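Local coordinates for protein lipoxygenase (PDB 5EK8) that probably inserts both atoms of molecular oxygen into polyunsaturated fatty acids, acting as a 9R-lipoxygenase with a non-heme iron centre, at residues A[379-387]-A[467-478]; A[247-255]-A[297-306]. All blocks are in the same frame, centred on the assembly; numbering follows the deposited sequence.

Both contacts are buried packing away from the annotated iron and sodium sites, and they do not touch: their centres lie 43 Å apart and their nearest atoms about 24 Å apart. They follow one another along the chain, interaction 2 closing before interaction 1 opens. Each nevertheless borders a helix that supplies iron ligands. In interaction 1, Met386, Val467 and Phe471 pack on helix 549-574, which carries His570 and Asn574; in interaction 2, Phe250, Val254 and Pro306 pack on helix 337-377, which carries His359 and His364. Interaction 1 joins helices to helices, whereas interaction 2 sets a helix on a β-hairpin.

Interaction 1. Residues A[379-387]-A[467-478]; sequences RKNPIRLML and VDAFFAKHQQAI
Met386 reaches over the ring of Phe470 and continues past it toward Val467. Its CB stands 4.0 Å from the centroid of the Phe470 ring, a CH-pi contact over the face, offset toward the rim. With CG anti to the backbone N (chi1 165°) and the chain extended beyond it, SD stays on the same side of that ring, 3.7 Å from Phe470 CD1, in a Met-aromatic contact of oblique geometry; a looser one is made to Phe471. The terminal CE ends 3.4 Å from Val467 CG2, the two side chains meeting at about a right angle. CD2 of His474 lies over the centre of the opposite face of Phe470, while the carbonyl of Pro382 sits at the ring's edge. The contact joins two helices of the mainly helical lipoxygenase domain, 383-387 and 467-473, whose short axes approach to 11.2 Å at 154°, nearly antiparallel. Asn381 caps the first of them: its OD1 accepts from Ile383 N on a lone pair in the carbonyl plane, with an N-H...O angle of 171°. ND2 of the same amide makes a weak bond to Ile478 O across the contact and another bond to Glu481 O. Pro382 wedges its ring beside helix 475-478, CG lying 3.5 Å from Ile478 CG1 and 3.6 Å from Ala477 CB, while its CB abuts His474 CB. Ile383 CD1 bridges Phe471 CZ, at 3.5 Å, and Ile478 CD1, at 3.8 Å. Arg384 and Leu385 lean instead on Val124 of strand 115-126, probably part of the PLAT domain.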
# COMPACT_ATOMS: atom_id res chain seq x y z
N ARG A 379 5.87 18.40 9.48
CA ARG A 379 5.65 19.65 8.75
C ARG A 379 6.93 20.47 8.57
O ARG A 379 7.46 20.57 7.46
CB ARG A 379 4.59 20.50 9.46
CG ARG A 379 3.18 20.23 8.98
CD ARG A 379 2.14 20.67 9.98
NE ARG A 379 1.17 19.61 10.18
CZ ARG A 379 1.01 18.94 11.31
NH1 ARG A 379 0.10 17.98 11.39
NH2 ARG A 379 1.75 19.23 12.37
N LYS A 380 7.42 21.06 9.66
CA LYS A 380 8.64 21.86 9.61
C LYS A 380 9.90 21.01 9.42
O LYS A 380 10.90 21.47 8.88
CB LYS A 380 8.78 22.70 10.88
CG LYS A 380 7.84 23.88 10.96
CD LYS A 380 8.37 24.93 11.93
CE LYS A 380 7.46 26.14 12.00
NZ LYS A 380 8.07 27.24 12.79
N ASN A 381 9.83 19.76 9.87
CA ASN A 381 10.98 18.86 9.80
C ASN A 381 11.23 18.33 8.39
O ASN A 381 10.35 17.71 7.78
CB ASN A 381 10.81 17.70 10.78
CG ASN A 381 12.11 17.01 11.11
OD1 ASN A 381 12.83 16.55 10.21
ND2 ASN A 381 12.44 16.95 12.39
N PRO A 382 12.44 18.57 7.85
CA PRO A 382 12.88 18.18 6.51
C PRO A 382 12.57 16.73 6.15
O PRO A 382 12.40 16.43 4.97
CB PRO A 382 14.41 18.39 6.57
CG PRO A 382 14.71 18.94 7.93
CD PRO A 382 13.43 19.42 8.52
N ILE A 383 12.49 15.85 7.15
CA ILE A 383 12.17 14.45 6.91
C ILE A 383 10.82 14.30 6.20
O ILE A 383 10.60 13.36 5.43
CB ILE A 383 12.18 13.65 8.23
CG1 ILE A 383 13.61 13.55 8.76
CG2 ILE A 383 11.63 12.24 8.03
CD1 ILE A 383 14.55 12.83 7.83
N ARG A 384 9.92 15.26 6.45
CA ARG A 384 8.67 15.35 5.70
C ARG A 384 8.92 15.31 4.19
O ARG A 384 8.39 14.46 3.47
CB ARG A 384 7.93 16.64 6.05
CG ARG A 384 6.82 16.98 5.07
CD ARG A 384 6.69 18.48 4.89
NE ARG A 384 5.34 18.86 4.51
CZ ARG A 384 4.87 20.10 4.58
NH1 ARG A 384 3.62 20.36 4.22
NH2 ARG A 384 5.65 21.08 5.02
N LEU A 385 9.77 16.23 3.73
CA LEU A 385 10.15 16.35 2.33
C LEU A 385 10.69 15.04 1.78
O LEU A 385 10.65 14.79 0.57
CB LEU A 385 11.19 17.45 2.15
CG LEU A 385 10.70 18.84 1.72
CD1 LEU A 385 9.46 19.26 2.48
CD2 LEU A 385 11.81 19.86 1.89
N MET A 386 11.18 14.19 2.67
CA MET A 386 11.78 12.93 2.28
C MET A 386 10.76 11.80 2.27
O MET A 386 10.84 10.89 1.43
CB MET A 386 12.93 12.59 3.21
CG MET A 386 13.41 11.16 3.14
SD MET A 386 14.81 10.91 4.23
CE MET A 386 15.11 9.18 3.95
N LEU A 387 9.77 11.86 3.17
CA LEU A 387 8.84 10.74 3.35
C LEU A 387 7.50 10.90 2.62
O LEU A 387 6.99 9.93 2.06
CB LEU A 387 8.59 10.52 4.84
CG LEU A 387 9.68 9.76 5.59
CD1 LEU A 387 9.29 9.56 7.04
CD2 LEU A 387 9.95 8.42 4.91
N VAL A 467 19.71 8.22 2.19
CA VAL A 467 19.32 8.58 3.55
C VAL A 467 20.47 9.25 4.29
O VAL A 467 20.28 10.30 4.92
CB VAL A 467 18.85 7.35 4.35
CG1 VAL A 467 18.65 7.71 5.82
CG2 VAL A 467 17.58 6.78 3.76
N ASP A 468 21.65 8.65 4.22
CA ASP A 468 22.84 9.22 4.85
C ASP A 468 23.07 10.65 4.36
O ASP A 468 23.24 11.58 5.16
CB ASP A 468 24.07 8.36 4.57
CG ASP A 468 24.15 7.15 5.47
OD1 ASP A 468 23.66 7.21 6.61
OD2 ASP A 468 24.72 6.12 5.04
N ALA A 469 23.08 10.82 3.04
CA ALA A 469 23.30 12.12 2.43
C ALA A 469 22.28 13.15 2.90
O ALA A 469 22.64 14.24 3.36
CB ALA A 469 23.26 12.01 0.92
N PHE A 470 21.00 12.80 2.78
CA PHE A 470 19.91 13.69 3.16
C PHE A 470 20.03 14.13 4.61
O PHE A 470 19.96 15.32 4.92
CB PHE A 470 18.56 13.01 2.93
CG PHE A 470 17.38 13.91 3.16
CD1 PHE A 470 16.81 14.03 4.42
CD2 PHE A 470 16.82 14.63 2.11
CE1 PHE A 470 15.72 14.85 4.63
CE2 PHE A 470 15.73 15.45 2.31
CZ PHE A 470 15.18 15.56 3.58
N PHE A 471 20.21 13.15 5.50
CA PHE A 471 20.35 13.43 6.92
C PHE A 471 21.52 14.36 7.18
O PHE A 471 21.43 15.26 8.02
CB PHE A 471 20.52 12.13 7.71
CG PHE A 471 19.23 11.53 8.18
CD1 PHE A 471 18.90 11.54 9.52
CD2 PHE A 471 18.35 10.96 7.27
CE1 PHE A 471 17.71 10.98 9.96
CE2 PHE A 471 17.16 10.41 7.70
CZ PHE A 471 16.84 10.42 9.04
N ALA A 472 22.61 14.15 6.46
CA ALA A 472 23.78 15.01 6.61
C ALA A 472 23.47 16.45 6.21
O ALA A 472 23.79 17.39 6.93
CB ALA A 472 24.95 14.47 5.80
N LYS A 473 22.81 16.60 5.06
CA LYS A 473 22.52 17.93 4.51
C LYS A 473 21.60 18.76 5.41
O LYS A 473 21.85 19.94 5.64
CB LYS A 473 21.89 17.79 3.12
CG LYS A 473 21.29 19.08 2.58
CD LYS A 473 20.69 18.90 1.20
CE LYS A 473 21.77 18.66 0.16
NZ LYS A 473 21.21 18.62 -1.22
N HIS A 474 20.53 18.14 5.91
CA HIS A 474 19.53 18.86 6.70
C HIS A 474 19.66 18.61 8.20
O HIS A 474 18.68 18.75 8.93
CB HIS A 474 18.12 18.48 6.24
CG HIS A 474 17.92 18.57 4.76
ND1 HIS A 474 17.55 19.73 4.13
CD2 HIS A 474 18.03 17.63 3.79
CE1 HIS A 474 17.44 19.51 2.83
NE2 HIS A 474 17.72 18.24 2.60
N GLN A 475 20.86 18.25 8.65
CA GLN A 475 21.09 17.87 10.04
C GLN A 475 20.57 18.90 11.05
O GLN A 475 19.85 18.55 11.99
CB GLN A 475 22.58 17.63 10.28
CG GLN A 475 22.96 17.52 11.75
CD GLN A 475 23.99 18.56 12.16
OE1 GLN A 475 24.88 18.91 11.38
NE2 GLN A 475 23.86 19.07 13.38
N GLN A 476 20.92 20.16 10.83
CA GLN A 476 20.54 21.22 11.74
C GLN A 476 19.02 21.36 11.84
O GLN A 476 18.46 21.46 12.93
CB GLN A 476 21.16 22.55 11.32
CG GLN A 476 21.07 23.64 12.37
CD GLN A 476 21.59 23.18 13.73
OE1 GLN A 476 22.59 22.46 13.82
NE2 GLN A 476 20.90 23.58 14.79
N ALA A 477 18.36 21.36 10.69
CA ALA A 477 16.91 21.50 10.65
C ALA A 477 16.21 20.26 11.22
O ALA A 477 15.21 20.37 11.93
CB ALA A 477 16.44 21.77 9.24
N ILE A 478 16.76 19.09 10.92
CA ILE A 478 16.22 17.84 11.44
C ILE A 478 16.26 17.81 12.97
O ILE A 478 15.31 17.38 13.62
CB ILE A 478 16.98 16.61 10.88
CG1 ILE A 478 16.66 16.42 9.39
CG2 ILE A 478 16.61 15.35 11.64
CD1 ILE A 478 17.32 15.21 8.79

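Interaction 2. Residues A[247-255]-A[297-306]; sequences DEYFVLRVL and FVLKDGKLFP
The rings of Phe250 and Phe297 meet across the contact, the two side chains crossing at about a right angle. CE1 of Phe250 comes in at the edge of the Phe297 ring, near its plane, 3.7 Å from Phe297 CE1, whereas Phe297 approaches Phe250 obliquely. One face of Phe250 carries Val254 CG2, offset toward the rim. Val251 CG2 and Val254 CG2 also touch Phe297 obliquely, the latter 4.0 Å from Phe297 CZ, the Val254 and Phe297 side chains running toward each other from opposite directions. With Phe297 cut back to an alanine, CE1 of Phe250 and the methyls of Val251 and Val254 would probably lose their aromatic partner, opening a gap between helix and hairpin.

Val251 is wedged between strand residues. Its CG1, anti to the backbone N (chi1 168°), packs 3.6 Å from Leu304 CB, and CG2, on the other branch, lies 3.6 Å from Pro306 CD; both methyls border the carbonyl oxygen of Leu304. Farther along the helix, Leu255 CD2 reaches 3.9 Å to Leu304 CD1. At the N-terminal end, Asp247 CB rests 3.8 Å from Pro306 CG, while its carboxylate turns to a salt bridge with Lys343 and a hydrogen bond from Trp339.

Strands 297-300 and 303-306 form a β-hairpin closed by a type I' turn at Asp301-Gly302. Helix 247-255 passes across strand 303-306 at 113°, its axis 8.0 Å away. Phe273 of strand 272-277 borders Leu304, and helix 337-377 completes the surroundings, with Phe346 against Phe250 and Trp339 against Pro306.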
# COMPACT_ATOMS: atom_id res chain seq x y z
N ASP A 247 10.20 -26.93 -15.19
CA ASP A 247 10.78 -26.85 -13.85
C ASP A 247 11.67 -25.62 -13.66
O ASP A 247 11.67 -25.00 -12.59
CB ASP A 247 11.59 -28.12 -13.54
CG ASP A 247 10.72 -29.34 -13.37
OD1 ASP A 247 11.27 -30.47 -13.31
OD2 ASP A 247 9.48 -29.19 -13.32
N GLU A 248 12.43 -25.29 -14.69
CA GLU A 248 13.33 -24.14 -14.67
C GLU A 248 12.55 -22.87 -14.37
O GLU A 248 12.95 -22.04 -13.53
CB GLU A 248 14.07 -24.00 -16.01
CG GLU A 248 14.95 -25.20 -16.39
CD GLU A 248 14.15 -26.40 -16.86
OE1 GLU A 248 12.94 -26.25 -17.13
OE2 GLU A 248 14.73 -27.50 -16.95
N TYR A 249 11.41 -22.73 -15.04
CA TYR A 249 10.57 -21.55 -14.89
C TYR A 249 9.86 -21.57 -13.54
O TYR A 249 9.67 -20.52 -12.92
CB TYR A 249 9.55 -21.47 -16.02
CG TYR A 249 8.85 -20.13 -16.07
CD1 TYR A 249 9.52 -18.99 -16.49
CD2 TYR A 249 7.52 -20.01 -15.68
CE1 TYR A 249 8.89 -17.76 -16.52
CE2 TYR A 249 6.88 -18.79 -15.70
CZ TYR A 249 7.57 -17.66 -16.13
OH TYR A 249 6.93 -16.44 -16.16
N PHE A 250 9.48 -22.76 -13.09
CA PHE A 250 8.87 -22.94 -11.78
C PHE A 250 9.78 -22.39 -10.69
O PHE A 250 9.35 -21.61 -9.83
CB PHE A 250 8.56 -24.42 -11.52
CG PHE A 250 7.96 -24.70 -10.18
CD1 PHE A 250 8.73 -25.23 -9.16
CD2 PHE A 250 6.62 -24.43 -9.93
CE1 PHE A 250 8.17 -25.50 -7.92
CE2 PHE A 250 6.06 -24.70 -8.69
CZ PHE A 250 6.84 -25.23 -7.68
N VAL A 251 11.04 -22.80 -10.75
CA VAL A 251 12.05 -22.34 -9.80
C VAL A 251 12.28 -20.84 -9.91
O VAL A 251 12.29 -20.12 -8.91
CB VAL A 251 13.39 -23.08 -10.00
CG1 VAL A 251 14.50 -22.40 -9.23
CG2 VAL A 251 13.25 -24.53 -9.60
N LEU A 252 12.46 -20.37 -11.15
CA LEU A 252 12.68 -18.95 -11.39
C LEU A 252 11.57 -18.08 -10.79
O LEU A 252 11.85 -17.03 -10.22
CB LEU A 252 12.80 -18.68 -12.89
CG LEU A 252 14.16 -18.99 -13.50
CD1 LEU A 252 14.15 -18.70 -14.98
CD2 LEU A 252 15.25 -18.19 -12.80
N ARG A 253 10.33 -18.53 -10.90
CA ARG A 253 9.21 -17.73 -10.41
C ARG A 253 9.00 -17.91 -8.92
O ARG A 253 8.46 -17.03 -8.25
CB ARG A 253 7.92 -18.08 -11.16
CG ARG A 253 7.99 -17.76 -12.65
CD ARG A 253 8.65 -16.40 -12.90
NE ARG A 253 7.76 -15.28 -12.58
CZ ARG A 253 8.11 -14.00 -12.68
NH1 ARG A 253 7.24 -13.05 -12.37
NH2 ARG A 253 9.33 -13.67 -13.09
N VAL A 254 9.44 -19.04 -8.39
CA VAL A 254 9.47 -19.21 -6.94
C VAL A 254 10.43 -18.19 -6.34
O VAL A 254 10.14 -17.56 -5.32
CB VAL A 254 9.89 -20.64 -6.54
CG1 VAL A 254 10.40 -20.67 -5.10
CG2 VAL A 254 8.72 -21.60 -6.71
N LEU A 255 11.56 -18.01 -7.02
CA LEU A 255 12.60 -17.08 -6.55
C LEU A 255 12.25 -15.61 -6.75
O LEU A 255 12.38 -14.80 -5.83
CB LEU A 255 13.92 -17.37 -7.27
CG LEU A 255 14.76 -18.54 -6.77
CD1 LEU A 255 16.00 -18.69 -7.64
CD2 LEU A 255 15.14 -18.36 -5.30
N PHE A 297 13.42 -28.10 -2.78
CA PHE A 297 14.39 -27.80 -3.83
C PHE A 297 15.77 -28.23 -3.39
O PHE A 297 16.03 -28.34 -2.20
CB PHE A 297 14.38 -26.31 -4.18
CG PHE A 297 13.00 -25.75 -4.42
CD1 PHE A 297 12.48 -25.68 -5.70
CD2 PHE A 297 12.24 -25.29 -3.36
CE1 PHE A 297 11.21 -25.16 -5.92
CE2 PHE A 297 10.97 -24.77 -3.57
CZ PHE A 297 10.46 -24.71 -4.86
N VAL A 298 16.66 -28.48 -4.34
CA VAL A 298 18.05 -28.75 -4.01
C VAL A 298 18.93 -27.74 -4.74
O VAL A 298 18.57 -27.26 -5.82
CB VAL A 298 18.46 -30.20 -4.37
CG1 VAL A 298 18.48 -30.40 -5.90
CG2 VAL A 298 19.80 -30.56 -3.73
N LEU A 299 20.06 -27.40 -4.14
CA LEU A 299 21.00 -26.47 -4.76
C LEU A 299 22.21 -27.22 -5.29
O LEU A 299 22.98 -27.80 -4.52
CB LEU A 299 21.43 -25.40 -3.75
CG LEU A 299 22.39 -24.33 -4.27
CD1 LEU A 299 21.69 -23.38 -5.23
CD2 LEU A 299 23.01 -23.57 -3.10
N LYS A 300 22.36 -27.22 -6.60
CA LYS A 300 23.48 -27.92 -7.23
C LYS A 300 24.20 -26.98 -8.19
O LYS A 300 23.65 -26.58 -9.21
CB LYS A 300 22.98 -29.17 -7.97
CG LYS A 300 23.77 -30.43 -7.65
CD LYS A 300 22.88 -31.67 -7.60
CE LYS A 300 22.14 -31.87 -8.92
NZ LYS A 300 21.22 -33.06 -8.87
N ASP A 301 25.43 -26.62 -7.82
CA ASP A 301 26.28 -25.77 -8.65
C ASP A 301 25.68 -24.40 -8.95
O ASP A 301 25.81 -23.88 -10.06
CB ASP A 301 26.62 -26.48 -9.97
CG ASP A 301 27.23 -27.85 -9.75
OD1 ASP A 301 28.06 -28.00 -8.83
OD2 ASP A 301 26.87 -28.78 -10.50
N GLY A 302 25.02 -23.81 -7.96
CA GLY A 302 24.46 -22.48 -8.09
C GLY A 302 23.13 -22.44 -8.81
O GLY A 302 22.66 -21.38 -9.24
N LYS A 303 22.51 -23.61 -8.95
CA LYS A 303 21.20 -23.71 -9.56
C LYS A 303 20.24 -24.39 -8.59
O LYS A 303 20.65 -25.26 -7.82
CB LYS A 303 21.26 -24.50 -10.88
CG LYS A 303 20.37 -23.96 -11.98
CD LYS A 303 21.08 -22.88 -12.79
CE LYS A 303 20.18 -22.30 -13.86
NZ LYS A 303 20.84 -21.18 -14.59
N LEU A 304 18.97 -23.99 -8.63
CA LEU A 304 17.95 -24.63 -7.80
C LEU A 304 17.03 -25.51 -8.63
O LEU A 304 16.38 -25.04 -9.55
CB LEU A 304 17.13 -23.57 -7.06
CG LEU A 304 17.67 -23.05 -5.73
CD1 LEU A 304 16.78 -21.93 -5.22
CD2 LEU A 304 17.75 -24.18 -4.71
N PHE A 305 17.00 -26.80 -8.30
CA PHE A 305 16.11 -27.75 -8.96
C PHE A 305 15.05 -28.24 -7.98
O PHE A 305 15.36 -28.48 -6.81
CB PHE A 305 16.90 -28.94 -9.52
CG PHE A 305 18.10 -28.55 -10.33
CD1 PHE A 305 18.00 -28.40 -11.71
CD2 PHE A 305 19.33 -28.33 -9.72
CE1 PHE A 305 19.11 -28.04 -12.45
CE2 PHE A 305 20.43 -27.97 -10.46
CZ PHE A 305 20.32 -27.83 -11.83
N PRO A 306 13.81 -28.40 -8.44
CA PRO A 306 12.76 -28.92 -7.55
C PRO A 306 12.89 -30.43 -7.36
O PRO A 306 12.98 -31.17 -8.33
CB PRO A 306 11.47 -28.57 -8.29
CG PRO A 306 11.86 -28.57 -9.74
CD PRO A 306 13.31 -28.14 -9.80